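PDB 6QXL: pyruvate kinase from Pseudomonas aeruginosa, which probably catalyses the transfer of the phosphoryl group of phosphoenolpyruvate to ADP, giving pyruvate and ATP in the last step of glycolysis. Local coordinates for residues A[172-175]-A[176-179]; A[202-205]-A[206-210]; A[267-270]-A[271-274]; A[324-327]-A[328-332]; A[386-389]-A[390-394]. All coordinates share one frame; numbering follows the deposited sequence.

Contact 1. Residues A[172-175]-A[176-179]; sequences LTDK and DKAD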
loop_
_atom_site.group_PDB
_atom_site.type_symbol
_atom_site.label_atom_id
_atom_site.label_comp_id
_atom_site.label_asym_id
_atom_site.label_seq_id
_atom_site.Cartn_x
_atom_site.Cartn_y
_atom_site.Cartn_z
ATOM N N LEU A 172 36.566 7.912 -26.004
ATOM C CA LEU A 172 36.557 8.465 -27.366
ATOM C C LEU A 172 37.841 8.122 -28.096
ATOM O O LEU A 172 38.933 8.491 -27.688
ATOM C CB LEU A 172 36.307 9.973 -27.356
ATOM C CG LEU A 172 34.757 10.236 -27.178
ATOM C CD1 LEU A 172 34.038 9.655 -25.949
ATOM C CD2 LEU A 172 34.394 11.678 -27.298
ATOM N N THR A 173 37.662 7.482 -29.242
ATOM C CA THR A 173 38.761 7.234 -30.172
ATOM C C THR A 173 38.845 8.373 -31.173
ATOM O O THR A 173 38.006 9.297 -31.169
ATOM C CB THR A 173 38.537 5.914 -30.921
ATOM O OG1 THR A 173 37.371 5.990 -31.767
ATOM C CG2 THR A 173 38.342 4.766 -29.901
ATOM N N ASP A 174 39.869 8.334 -32.020
ATOM C CA ASP A 174 39.991 9.356 -33.069
ATOM C C ASP A 174 38.900 9.208 -34.111
ATOM O O ASP A 174 38.345 10.196 -34.577
ATOM C CB ASP A 174 41.382 9.326 -33.698
ATOM C CG ASP A 174 42.482 9.767 -32.714
ATOM O OD1 ASP A 174 42.209 10.453 -31.701
ATOM O OD2 ASP A 174 43.646 9.419 -32.955
ATOM N N LYS A 175 38.562 7.966 -34.443
ATOM C CA LYS A 175 37.412 7.712 -35.306
ATOM C C LYS A 175 36.154 8.397 -34.743
ATOM O O LYS A 175 35.437 9.070 -35.481
ATOM C CB LYS A 175 37.179 6.225 -35.479
ATOM C CG LYS A 175 36.014 5.910 -36.406
ATOM C CD LYS A 175 35.800 4.392 -36.487
ATOM C CE LYS A 175 34.867 4.051 -37.656
ATOM N NZ LYS A 175 33.611 4.845 -37.622
ATOM N N ASP A 176 35.913 8.234 -33.447
ATOM C CA ASP A 176 34.712 8.795 -32.840
ATOM C C ASP A 176 34.676 10.321 -32.917
ATOM O O ASP A 176 33.628 10.899 -33.213
ATOM C CB ASP A 176 34.598 8.340 -31.371
ATOM C CG ASP A 176 34.352 6.834 -31.239
ATOM O OD1 ASP A 176 33.874 6.155 -32.249
ATOM O OD2 ASP A 176 34.671 6.365 -30.088
ATOM N N LYS A 177 35.820 10.955 -32.695
ATOM C CA LYS A 177 35.908 12.409 -32.829
ATOM C C LYS A 177 35.540 12.855 -34.234
ATOM O O LYS A 177 34.823 13.835 -34.402
ATOM C CB LYS A 177 37.307 12.891 -32.431
ATOM C CG LYS A 177 37.514 12.761 -30.913
ATOM C CD LYS A 177 38.983 12.886 -30.511
ATOM C CE LYS A 177 39.095 12.938 -29.003
ATOM N NZ LYS A 177 40.489 13.082 -28.536
ATOM N N ALA A 178 35.998 12.110 -35.235
ATOM C CA ALA A 178 35.617 12.384 -36.624
ATOM C C ALA A 178 34.137 12.161 -36.855
ATOM O O ALA A 178 33.493 12.962 -37.529
ATOM C CB ALA A 178 36.437 11.524 -37.583
ATOM N N ASP A 179 33.604 11.082 -36.290
ATOM C CA ASP A 179 32.183 10.763 -36.443
ATOM C C ASP A 179 31.289 11.764 -35.704
ATOM O O ASP A 179 30.181 12.036 -36.157
ATOM C CB ASP A 179 31.892 9.343 -35.977
ATOM C CG ASP A 179 32.570 8.269 -36.840
ATOM O OD1 ASP A 179 32.696 8.490 -38.069
ATOM O OD2 ASP A 179 32.924 7.190 -36.270
#
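Thr-173 and Asp-176 exchange bonds at the start of helix 174-185. The amide of Asp-176 donates to Thr-173 OG1 over 3.2 Å. In return, the amide of Thr-173 points almost straight at Asp-176 OD2 (178°), although at 3.3 Å between N and OD2 this second bond is weak. The threonine hydroxyl can reach inward because OG1 sits between its own backbone N and carbonyl carbon (chi1 65°). This is a capping box, and it gives the Asp-176 N-H, which has no preceding turn to bond to, an acceptor. It begins the helix that leads the chain from the inserted, mostly beta domain back into the barrel, toward strand 190-193. The other carboxylate oxygen of Asp-176, OD1, accepts from Gly-71 N, so OD1 has a firm donor and OD2 a weak one. Across the next turn, Lys-175 NZ and Asp-179 OD2, four residues apart, form a salt bridge of 2.8 Å on the syn side of that oxygen, the long lysine chain bending only at its last torsion (chi4 -51°). The same ammonium also donates to Phe-37 O. Lys-177 runs extended to Tyr-204 OH, with which its NZ is hydrogen-bonded; Asp-174 OD1, 4.5 Å from Lys-177 NZ, is too distant for a salt bridge.

Contact 2. Residues A[202-205]-A[206-210]; sequences MEYA and RRLLT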
loop_
_atom_site.group_PDB
_atom_site.type_symbol
_atom_site.label_atom_id
_atom_site.label_comp_id
_atom_site.label_asym_id
_atom_site.label_seq_id
_atom_site.Cartn_x
_atom_site.Cartn_y
_atom_site.Cartn_z
ATOM N N MET A 202 30.717 11.045 -20.864
ATOM C CA MET A 202 29.600 11.688 -21.533
ATOM C C MET A 202 29.770 13.201 -21.638
ATOM O O MET A 202 29.347 13.798 -22.630
ATOM C CB MET A 202 28.275 11.382 -20.815
ATOM C CG MET A 202 27.815 9.929 -20.854
ATOM S SD MET A 202 27.765 9.160 -22.470
ATOM C CE MET A 202 26.457 10.128 -23.234
ATOM N N GLU A 203 30.357 13.818 -20.610
ATOM C CA GLU A 203 30.616 15.263 -20.654
ATOM C C GLU A 203 31.627 15.604 -21.749
ATOM O O GLU A 203 31.451 16.587 -22.472
ATOM C CB GLU A 203 31.102 15.765 -19.309
ATOM C CG GLU A 203 29.992 15.912 -18.290
ATOM C CD GLU A 203 30.465 15.721 -16.846
ATOM O OE1 GLU A 203 31.672 15.558 -16.572
ATOM O OE2 GLU A 203 29.601 15.718 -15.941
ATOM N N TYR A 204 32.662 14.774 -21.879
ATOM C CA TYR A 204 33.635 14.939 -22.943
ATOM C C TYR A 204 32.960 14.870 -24.318
ATOM O O TYR A 204 33.183 15.714 -25.186
ATOM C CB TYR A 204 34.744 13.884 -22.824
ATOM C CG TYR A 204 35.914 14.055 -23.781
ATOM C CD1 TYR A 204 36.232 15.302 -24.362
ATOM C CD2 TYR A 204 36.765 12.983 -24.050
ATOM C CE1 TYR A 204 37.308 15.441 -25.211
ATOM C CE2 TYR A 204 37.858 13.125 -24.895
ATOM C CZ TYR A 204 38.103 14.347 -25.495
ATOM O OH TYR A 204 39.190 14.531 -26.292
ATOM N N ALA A 205 32.111 13.868 -24.505
ATOM C CA ALA A 205 31.408 13.723 -25.778
ATOM C C ALA A 205 30.502 14.920 -26.056
ATOM O O ALA A 205 30.397 15.364 -27.200
ATOM C CB ALA A 205 30.632 12.438 -25.808
ATOM N N ARG A 206 29.885 15.456 -25.003
ATOM C CA ARG A 206 29.015 16.620 -25.146
ATOM C C ARG A 206 29.809 17.859 -25.554
ATOM O O ARG A 206 29.361 18.634 -26.401
ATOM C CB ARG A 206 28.252 16.890 -23.848
ATOM C CG ARG A 206 27.003 17.757 -24.054
ATOM C CD ARG A 206 26.251 17.965 -22.758
ATOM N NE ARG A 206 25.480 16.796 -22.310
ATOM C CZ ARG A 206 24.305 16.399 -22.821
ATOM N NH1 ARG A 206 23.753 17.040 -23.847
ATOM N NH2 ARG A 206 23.676 15.352 -22.325
ATOM N N ARG A 207 30.990 18.025 -24.957
ATOM C CA ARG A 207 31.894 19.114 -25.311
ATOM C C ARG A 207 32.210 19.071 -26.797
ATOM O O ARG A 207 31.961 20.038 -27.515
ATOM C CB ARG A 207 33.178 18.988 -24.489
ATOM C CG ARG A 207 33.984 20.236 -24.271
ATOM C CD ARG A 207 34.714 20.251 -22.912
ATOM N NE ARG A 207 35.348 18.995 -22.471
ATOM C CZ ARG A 207 35.054 18.319 -21.340
ATOM N NH1 ARG A 207 34.164 18.757 -20.441
ATOM N NH2 ARG A 207 35.750 17.242 -21.000
ATOM N N LEU A 208 32.694 17.923 -27.266
ATOM C CA LEU A 208 33.065 17.761 -28.670
ATOM C C LEU A 208 31.888 18.005 -29.599
ATOM O O LEU A 208 32.048 18.575 -30.680
ATOM C CB LEU A 208 33.671 16.394 -28.916
ATOM C CG LEU A 208 34.951 16.088 -28.102
ATOM C CD1 LEU A 208 35.375 14.643 -28.306
ATOM C CD2 LEU A 208 36.069 17.071 -28.481
ATOM N N LEU A 209 30.701 17.576 -29.190
ATOM C CA LEU A 209 29.535 17.745 -30.042
ATOM C C LEU A 209 29.143 19.221 -30.145
ATOM O O LEU A 209 28.815 19.701 -31.240
ATOM C CB LEU A 209 28.370 16.889 -29.564
ATOM C CG LEU A 209 27.144 16.951 -30.502
ATOM C CD1 LEU A 209 27.406 16.135 -31.767
ATOM C CD2 LEU A 209 25.844 16.517 -29.834
ATOM N N THR A 210 29.135 19.924 -29.023
ATOM C CA THR A 210 28.816 21.358 -29.052
ATOM C C THR A 210 29.894 22.142 -29.806
ATOM O O THR A 210 29.569 22.972 -30.654
ATOM C CB THR A 210 28.616 21.951 -27.653
ATOM O OG1 THR A 210 29.649 21.530 -26.804
ATOM C CG2 THR A 210 27.277 21.432 -27.049
#
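With CG swung opposite its backbone N (chi1 -173°), the Tyr-204 ring lies along the helix where Leu-208, four residues on, can cover it; Leu-208 sends CG the other way round, beside its own N (chi1 -60°), and lays CD1 over one ring face. The methyl stands 4.0 Å from the ring centroid and is displaced toward the rim on the CE1 side, where Leu-208 CD1 and Tyr-204 CE1 are 3.7 Å apart, a CH-pi contact. Arg-207 takes a different path. Bends at its second and third side-chain torsions fold the guanidinium back along the helix, so that one of its faces lies over Tyr-204 CA and Glu-203 O, both offset toward its rim. Its plane is 26° from that of the tyrosine ring, and Arg-207 NH2 approaches Tyr-204 CD1 obliquely at 3.9 Å. All of this belongs to helix 199-211, the crossover of a beta-alpha-beta unit between barrel strands 190-193 and 217-222. The barrel-facing side is apolar: Met-202 reaches both strands and Ala-205 packs on Val-193. Arg-206 bends at chi3 to form a salt bridge with Asp-242. Thr-210 OG1 lies 2.9 Å from Arg-206 O and 2.8 Å from Arg-207 O.

Contact 3. Residues A[267-270]-A[271-274]; sequences IILH and ARRN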
loop_
_atom_site.group_PDB
_atom_site.type_symbol
_atom_site.label_atom_id
_atom_site.label_comp_id
_atom_site.label_asym_id
_atom_site.label_seq_id
_atom_site.Cartn_x
_atom_site.Cartn_y
_atom_site.Cartn_z
ATOM N N ILE A 267 17.874 -0.146 -14.955
ATOM C CA ILE A 267 18.262 0.933 -15.851
ATOM C C ILE A 267 17.022 1.704 -16.325
ATOM O O ILE A 267 17.001 2.925 -16.294
ATOM C CB ILE A 267 19.044 0.400 -17.054
ATOM C CG1 ILE A 267 20.397 -0.164 -16.631
ATOM C CG2 ILE A 267 19.254 1.504 -18.079
ATOM C CD1 ILE A 267 21.013 -1.096 -17.653
ATOM N N ILE A 268 15.992 0.987 -16.757
ATOM C CA ILE A 268 14.795 1.638 -17.255
ATOM C C ILE A 268 14.185 2.508 -16.166
ATOM O O ILE A 268 13.873 3.677 -16.396
ATOM C CB ILE A 268 13.781 0.606 -17.761
ATOM C CG1 ILE A 268 14.291 -0.022 -19.043
ATOM C CG2 ILE A 268 12.423 1.244 -17.985
ATOM C CD1 ILE A 268 13.573 -1.296 -19.428
ATOM N N LEU A 269 14.037 1.947 -14.974
ATOM C CA LEU A 269 13.426 2.675 -13.877
ATOM C C LEU A 269 14.254 3.902 -13.474
ATOM O O LEU A 269 13.722 5.001 -13.335
ATOM C CB LEU A 269 13.228 1.756 -12.690
ATOM C CG LEU A 269 12.570 2.391 -11.459
ATOM C CD1 LEU A 269 11.081 2.703 -11.713
ATOM C CD2 LEU A 269 12.756 1.488 -10.251
ATOM N N HIS A 270 15.558 3.728 -13.303
ATOM C CA HIS A 270 16.388 4.858 -12.903
ATOM C C HIS A 270 16.417 5.935 -13.977
ATOM O O HIS A 270 16.403 7.123 -13.667
ATOM C CB HIS A 270 17.793 4.406 -12.521
ATOM C CG HIS A 270 17.860 3.725 -11.187
ATOM N ND1 HIS A 270 18.952 3.807 -10.363
ATOM C CD2 HIS A 270 16.949 2.964 -10.528
ATOM C CE1 HIS A 270 18.734 3.097 -9.271
ATOM N NE2 HIS A 270 17.523 2.574 -9.347
ATOM N N ALA A 271 16.414 5.533 -15.240
ATOM C CA ALA A 271 16.330 6.502 -16.328
ATOM C C ALA A 271 15.072 7.344 -16.205
ATOM O O ALA A 271 15.141 8.584 -16.200
ATOM C CB ALA A 271 16.386 5.809 -17.672
ATOM N N ARG A 272 13.926 6.686 -16.071
ATOM C CA ARG A 272 12.663 7.412 -15.977
ATOM C C ARG A 272 12.632 8.324 -14.748
ATOM O O ARG A 272 12.162 9.454 -14.821
ATOM C CB ARG A 272 11.475 6.450 -15.966
ATOM C CG ARG A 272 11.296 5.666 -17.245
ATOM C CD ARG A 272 10.262 4.561 -17.156
ATOM N NE ARG A 272 8.967 5.083 -16.815
ATOM C CZ ARG A 272 8.218 4.744 -15.762
ATOM N NH1 ARG A 272 8.586 3.768 -14.931
ATOM N NH2 ARG A 272 7.054 5.370 -15.573
ATOM N N ARG A 273 13.150 7.852 -13.627
ATOM C CA ARG A 273 13.167 8.672 -12.418
ATOM C C ARG A 273 13.974 9.945 -12.593
ATOM O O ARG A 273 13.583 10.984 -12.061
ATOM C CB ARG A 273 13.740 7.915 -11.252
ATOM C CG ARG A 273 12.794 6.927 -10.718
ATOM C CD ARG A 273 13.378 6.375 -9.457
ATOM N NE ARG A 273 12.400 5.451 -8.934
ATOM C CZ ARG A 273 12.650 4.490 -8.065
ATOM N NH1 ARG A 273 13.891 4.278 -7.607
ATOM N NH2 ARG A 273 11.643 3.690 -7.720
ATOM N N ASN A 274 15.064 9.860 -13.346
ATOM C CA ASN A 274 15.866 11.038 -13.651
ATOM C C ASN A 274 15.411 11.777 -14.918
ATOM O O ASN A 274 16.156 12.576 -15.454
ATOM C CB ASN A 274 17.338 10.657 -13.771
ATOM C CG ASN A 274 17.922 10.222 -12.467
ATOM O OD1 ASN A 274 18.298 11.060 -11.652
ATOM N ND2 ASN A 274 17.999 8.916 -12.260
#
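Four successive backbone bonds, from the amides of Ala-271, Arg-272, Arg-273 and Asn-274 to the carbonyls four residues earlier, carry helix 260-273 to its last turn, where Asn-274 is the first residue to leave helical angles. Leu-269 and Arg-273 make the closest side-chain pair. The arginine runs extended from CG to NE and turns one face of its guanidinium to the leucine, whose CD2 sits above that face near its rim, 3.5 Å from Arg-273 NH2. The leucine thus packs against the flat, poorly solvated face. On the neighbouring side of the helix, Ile-268 CG2 meets the aliphatic Arg-272 CD at 4.0 Å. This is an outer helix of the barrel: Ile-267, Ile-268 and Ala-271 press on strands 243-247 and 277-281, while Arg-273 is exposed and Arg-272 reaches toward Tyr-309, with NH2 weakly bonded to Arg-395 O. At the helix end His-270 O is gripped twice. Asn-274 N (3.1 Å from His-270 O) and Asn-274 ND2 (2.8 Å from the same oxygen) come from opposite faces of the carbonyl plane. The amide nitrogen of the side chain approaches from well above that plane, 36° out of it, and so misses the lone-pair direction. The imidazole of His-270 uses ND1 to bond Asp-235 OD1 on helix 231-239.

Contact 4. Residues A[324-327]-A[328-332]; sequences YPVE and AVKAM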
loop_
_atom_site.group_PDB
_atom_site.type_symbol
_atom_site.label_atom_id
_atom_site.label_comp_id
_atom_site.label_asym_id
_atom_site.label_seq_id
_atom_site.Cartn_x
_atom_site.Cartn_y
_atom_site.Cartn_z
ATOM N N TYR A 324 14.298 -10.190 -43.609
ATOM C CA TYR A 324 12.913 -9.737 -43.429
ATOM C C TYR A 324 12.830 -8.461 -42.568
ATOM O O TYR A 324 12.103 -8.405 -41.580
ATOM C CB TYR A 324 12.089 -10.848 -42.786
ATOM C CG TYR A 324 12.027 -12.128 -43.560
ATOM C CD1 TYR A 324 13.028 -13.075 -43.406
ATOM C CD2 TYR A 324 10.988 -12.391 -44.486
ATOM C CE1 TYR A 324 12.995 -14.251 -44.115
ATOM C CE2 TYR A 324 10.922 -13.615 -45.105
ATOM C CZ TYR A 324 11.938 -14.501 -44.962
ATOM O OH TYR A 324 11.908 -15.682 -45.656
ATOM N N PRO A 325 13.550 -7.410 -42.968
ATOM C CA PRO A 325 13.535 -6.186 -42.177
ATOM C C PRO A 325 12.151 -5.556 -41.987
ATOM O O PRO A 325 11.818 -5.091 -40.895
ATOM C CB PRO A 325 14.470 -5.255 -42.948
ATOM C CG PRO A 325 14.512 -5.804 -44.316
ATOM C CD PRO A 325 14.396 -7.283 -44.162
ATOM N N VAL A 326 11.333 -5.566 -43.020
ATOM C CA VAL A 326 10.017 -4.938 -42.902
ATOM C C VAL A 326 9.109 -5.764 -42.001
ATOM O O VAL A 326 8.423 -5.223 -41.129
ATOM C CB VAL A 326 9.388 -4.688 -44.281
ATOM C CG1 VAL A 326 7.978 -4.117 -44.171
ATOM C CG2 VAL A 326 10.285 -3.746 -45.070
ATOM N N GLU A 327 9.154 -7.072 -42.165
ATOM C CA GLU A 327 8.311 -7.955 -41.363
ATOM C C GLU A 327 8.691 -7.893 -39.878
ATOM O O GLU A 327 7.822 -7.985 -39.011
ATOM C CB GLU A 327 8.376 -9.384 -41.882
ATOM C CG GLU A 327 7.861 -9.544 -43.321
ATOM C CD GLU A 327 8.869 -9.291 -44.455
ATOM O OE1 GLU A 327 9.977 -8.718 -44.255
ATOM O OE2 GLU A 327 8.555 -9.697 -45.575
ATOM N N ALA A 328 9.984 -7.697 -39.593
ATOM C CA ALA A 328 10.438 -7.522 -38.221
ATOM C C ALA A 328 9.816 -6.289 -37.578
ATOM O O ALA A 328 9.265 -6.374 -36.479
ATOM C CB ALA A 328 11.951 -7.461 -38.154
ATOM N N VAL A 329 9.875 -5.157 -38.270
ATOM C CA VAL A 329 9.282 -3.929 -37.753
ATOM C C VAL A 329 7.779 -4.122 -37.530
ATOM O O VAL A 329 7.256 -3.768 -36.479
ATOM C CB VAL A 329 9.547 -2.745 -38.697
ATOM C CG1 VAL A 329 8.666 -1.531 -38.332
ATOM C CG2 VAL A 329 11.028 -2.379 -38.684
ATOM N N LYS A 330 7.095 -4.699 -38.507
ATOM C CA LYS A 330 5.658 -4.946 -38.366
ATOM C C LYS A 330 5.349 -5.803 -37.139
ATOM O O LYS A 330 4.450 -5.482 -36.362
ATOM C CB LYS A 330 5.070 -5.590 -39.618
ATOM C CG LYS A 330 4.985 -4.648 -40.792
ATOM C CD LYS A 330 4.113 -5.217 -41.914
ATOM C CE LYS A 330 4.158 -4.325 -43.153
ATOM N NZ LYS A 330 3.744 -5.067 -44.380
ATOM N N ALA A 331 6.126 -6.870 -36.957
ATOM C CA ALA A 331 5.894 -7.787 -35.843
ATOM C C ALA A 331 6.142 -7.071 -34.509
ATOM O O ALA A 331 5.327 -7.155 -33.590
ATOM C CB ALA A 331 6.777 -9.005 -35.960
ATOM N N MET A 332 7.254 -6.359 -34.428
ATOM C CA MET A 332 7.593 -5.636 -33.229
ATOM C C MET A 332 6.493 -4.640 -32.869
ATOM O O MET A 332 6.058 -4.568 -31.714
ATOM C CB MET A 332 8.946 -4.957 -33.427
ATOM C CG MET A 332 9.430 -4.160 -32.257
ATOM S SD MET A 332 11.161 -3.753 -32.423
ATOM C CE MET A 332 11.897 -5.072 -31.441
#
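The Tyr-324 ring and the Glu-327 carboxylate are the flat groups of the first turn, which is joined to the next where Ala-328 N donates to Tyr-324 O over 3.0 Å. The tyrosine ring meets the carboxylate at its edge: Glu-327 CD lies in the plane of the ring, 3.8 Å from Tyr-324 CD2. The glutamate gets there by bending sharply at its second torsion (chi2 86°), which folds the acid back toward the beginning of helix 325-340 and does not send it outward. In the first turn of the helix, its charge would probably be eased by the positive end of the helix dipole. Tyr-324 is the N-cap residue. Pro-325, next in line, lacks an N-H and so fits the first turn, where no earlier carbonyl is on offer; Pro-325 O takes a longer bond of 3.3 Å from Val-329 N. Lys-330 N to Val-326 O and Ala-331 N to Glu-327 O continue the helix. Among side chains, Val-326 and Lys-330 lie side by side and point the same way, with Val-326 CG1 and Lys-330 CE 4.0 Å apart; the extended lysine meets the valine with CE and carries its ammonium beyond it. The small Ala-328 and the branched Val-329 face inward, both packing on Leu-315 of barrel strand 312-315, which Met-332 also reaches. Val-326 and Val-329 lean on helix 19-28, so the segment is wedged between the last strand of the closed barrel and the first helix of the chain.

Contact 5. Residues A[386-389]-A[390-394]; sequences SGFT and PLIMS. With G6P (6-O-phosphono-alpha-D-glucopyranose), chain M.
Phe-388 and Ile-392 cross obliquely one turn apart. The isoleucine brings CG1 over one face of the phenyl ring, 4.2 Å from the centroid and offset toward the rim, a CH-pi contact, while Ile-392 CD1 approaches Phe-388 CZ at 3.8 Å. The ring is placed for this by its chi1 of 179°, which turns CG away from the backbone N and along the helix. Thr-389 and Met-393 form a second oblique pair on another side: Thr-389 CG2 touches the terminal methyl of the extended methionine, while OG1 is left pointing to the ligand. Pro-390, between them, lays its ring against Gly-387 O. Gly-387 itself, at the N-cap, has a positive phi of 87°, with its amide bonded to Thr-384 OG1. Before it, Ser-386 holds the phosphate of glucose 6-phosphate with two donors to one oxygen: Ser-386 N lies 2.8 Å and Ser-386 OG 2.7 Å from O1P. From the first turn of helix 388-394, Thr-389 N gives a bond of 3.1 Å to O2P, and Thr-389 OG1, also bonded to Thr-470 OG1, is as near to the same oxygen. The helix is the crossover between strands 377-383 and 402-406. The phosphate sits at its amino end, where main-chain N-H groups and hydroxyls, with the helix dipole probably adding to them, can meet what is probably a dianionic phosphate without a basic side chain from this segment, in keeping with an allosteric regulator site for phosphosugars.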
loop_
_atom_site.group_PDB
_atom_site.type_symbol
_atom_site.label_atom_id
_atom_site.label_comp_id
_atom_site.label_asym_id
_atom_site.label_seq_id
_atom_site.Cartn_x
_atom_site.Cartn_y
_atom_site.Cartn_z
ATOM N N SER A 386 11.329 23.090 -27.051
ATOM C CA SER A 386 12.417 22.133 -27.151
ATOM C C SER A 386 12.026 20.683 -26.915
ATOM O O SER A 386 12.867 19.798 -27.026
ATOM C CB SER A 386 13.523 22.505 -26.168
ATOM O OG SER A 386 13.174 22.127 -24.844
ATOM N N GLY A 387 10.771 20.435 -26.565
ATOM C CA GLY A 387 10.305 19.080 -26.222
ATOM C C GLY A 387 10.485 18.675 -24.761
ATOM O O GLY A 387 10.107 17.577 -24.391
ATOM N N PHE A 388 11.019 19.554 -23.925
ATOM C CA PHE A 388 11.218 19.237 -22.517
ATOM C C PHE A 388 9.930 18.947 -21.752
ATOM O O PHE A 388 9.874 18.025 -20.945
ATOM C CB PHE A 388 11.969 20.359 -21.807
ATOM C CG PHE A 388 12.193 20.103 -20.355
ATOM C CD1 PHE A 388 13.211 19.258 -19.935
ATOM C CD2 PHE A 388 11.374 20.682 -19.389
ATOM C CE1 PHE A 388 13.447 19.015 -18.585
ATOM C CE2 PHE A 388 11.567 20.445 -18.035
ATOM C CZ PHE A 388 12.616 19.599 -17.635
ATOM N N THR A 389 8.908 19.745 -21.970
ATOM C CA THR A 389 7.667 19.521 -21.252
ATOM C C THR A 389 7.057 18.142 -21.543
ATOM O O THR A 389 6.730 17.433 -20.620
ATOM C CB THR A 389 6.690 20.693 -21.455
ATOM O OG1 THR A 389 7.272 21.880 -20.928
ATOM C CG2 THR A 389 5.402 20.452 -20.707
ATOM N N PRO A 390 6.931 17.740 -22.807
ATOM C CA PRO A 390 6.382 16.393 -23.062
ATOM C C PRO A 390 7.359 15.254 -22.700
ATOM O O PRO A 390 6.926 14.136 -22.500
ATOM C CB PRO A 390 6.039 16.408 -24.552
ATOM C CG PRO A 390 6.991 17.392 -25.119
ATOM C CD PRO A 390 7.171 18.462 -24.067
ATOM N N LEU A 391 8.648 15.539 -22.572
ATOM C CA LEU A 391 9.547 14.566 -21.987
ATOM C C LEU A 391 9.102 14.196 -20.578
ATOM O O LEU A 391 9.005 13.015 -20.248
ATOM C CB LEU A 391 10.976 15.095 -21.968
ATOM C CG LEU A 391 12.004 14.234 -21.218
ATOM C CD1 LEU A 391 12.187 12.903 -21.884
ATOM C CD2 LEU A 391 13.332 14.925 -21.137
ATOM N N ILE A 392 8.807 15.199 -19.753
ATOM C CA ILE A 392 8.389 14.972 -18.380
ATOM C C ILE A 392 7.024 14.284 -18.369
ATOM O O ILE A 392 6.831 13.285 -17.680
ATOM C CB ILE A 392 8.328 16.262 -17.590
ATOM C CG1 ILE A 392 9.668 17.012 -17.619
ATOM C CG2 ILE A 392 7.908 16.001 -16.148
ATOM C CD1 ILE A 392 10.872 16.236 -17.169
ATOM N N MET A 393 6.088 14.764 -19.164
ATOM C CA MET A 393 4.777 14.126 -19.198
ATOM C C MET A 393 4.905 12.621 -19.450
ATOM O O MET A 393 4.249 11.820 -18.787
ATOM C CB MET A 393 3.875 14.746 -20.260
ATOM C CG MET A 393 3.512 16.202 -20.010
ATOM S SD MET A 393 2.416 16.790 -21.299
ATOM C CE MET A 393 2.027 18.416 -20.687
ATOM N N SER A 394 5.789 12.243 -20.370
ATOM C CA SER A 394 5.861 10.864 -20.825
ATOM C C SER A 394 6.639 9.940 -19.881
ATOM O O SER A 394 6.657 8.738 -20.096
ATOM C CB SER A 394 6.437 10.823 -22.236
ATOM O OG SER A 394 7.732 11.368 -22.272
HETATM C C1 G6P M . 5.424 26.923 -24.781
HETATM C C2 G6P M . 5.798 28.299 -25.294
HETATM C C3 G6P M . 6.503 28.934 -24.103
HETATM C C4 G6P M . 7.272 27.967 -23.222
HETATM C C5 G6P M . 7.726 26.864 -24.164
HETATM C C6 G6P M . 8.718 25.951 -23.466
HETATM O O1 G6P M . 4.444 26.495 -25.715
HETATM O O2 G6P M . 6.577 28.262 -26.518
HETATM O O3 G6P M . 5.403 29.377 -23.351
HETATM O O4 G6P M . 8.324 28.639 -22.481
HETATM O O5 G6P M . 6.608 26.129 -24.658
HETATM O O6 G6P M . 8.708 24.609 -23.918
HETATM P P G6P M . 9.836 23.543 -23.368
HETATM O O1P G6P M . 10.992 23.580 -24.339
HETATM O O2P G6P M . 8.806 22.448 -23.521
HETATM O O3P G6P M . 10.485 23.898 -22.006
#

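In the fold
Contacts 1 to 4 lie on helices that wrap the parallel barrel, whereas contact 5 belongs to the alpha/beta domain. Contacts 1 and 2 are directly packed on each other; contacts 3 and 5 come within about 5 Å at their nearest atoms, between the barrel and the alpha/beta domain, without touching. Contacts 4 and 5 are mostly buried, while contacts 1 to 3 each pair a side facing the fold with charged residues at the surface. Three sit at helix starts, where the first amides are met differently: by a capping box in contact 1, after a proline in contact 4 and beside a bound phosphate in contact 5. Contact 3 closes a helix with an asparagine, and contact 2 lies within a helix, with an aromatic ring at its middle.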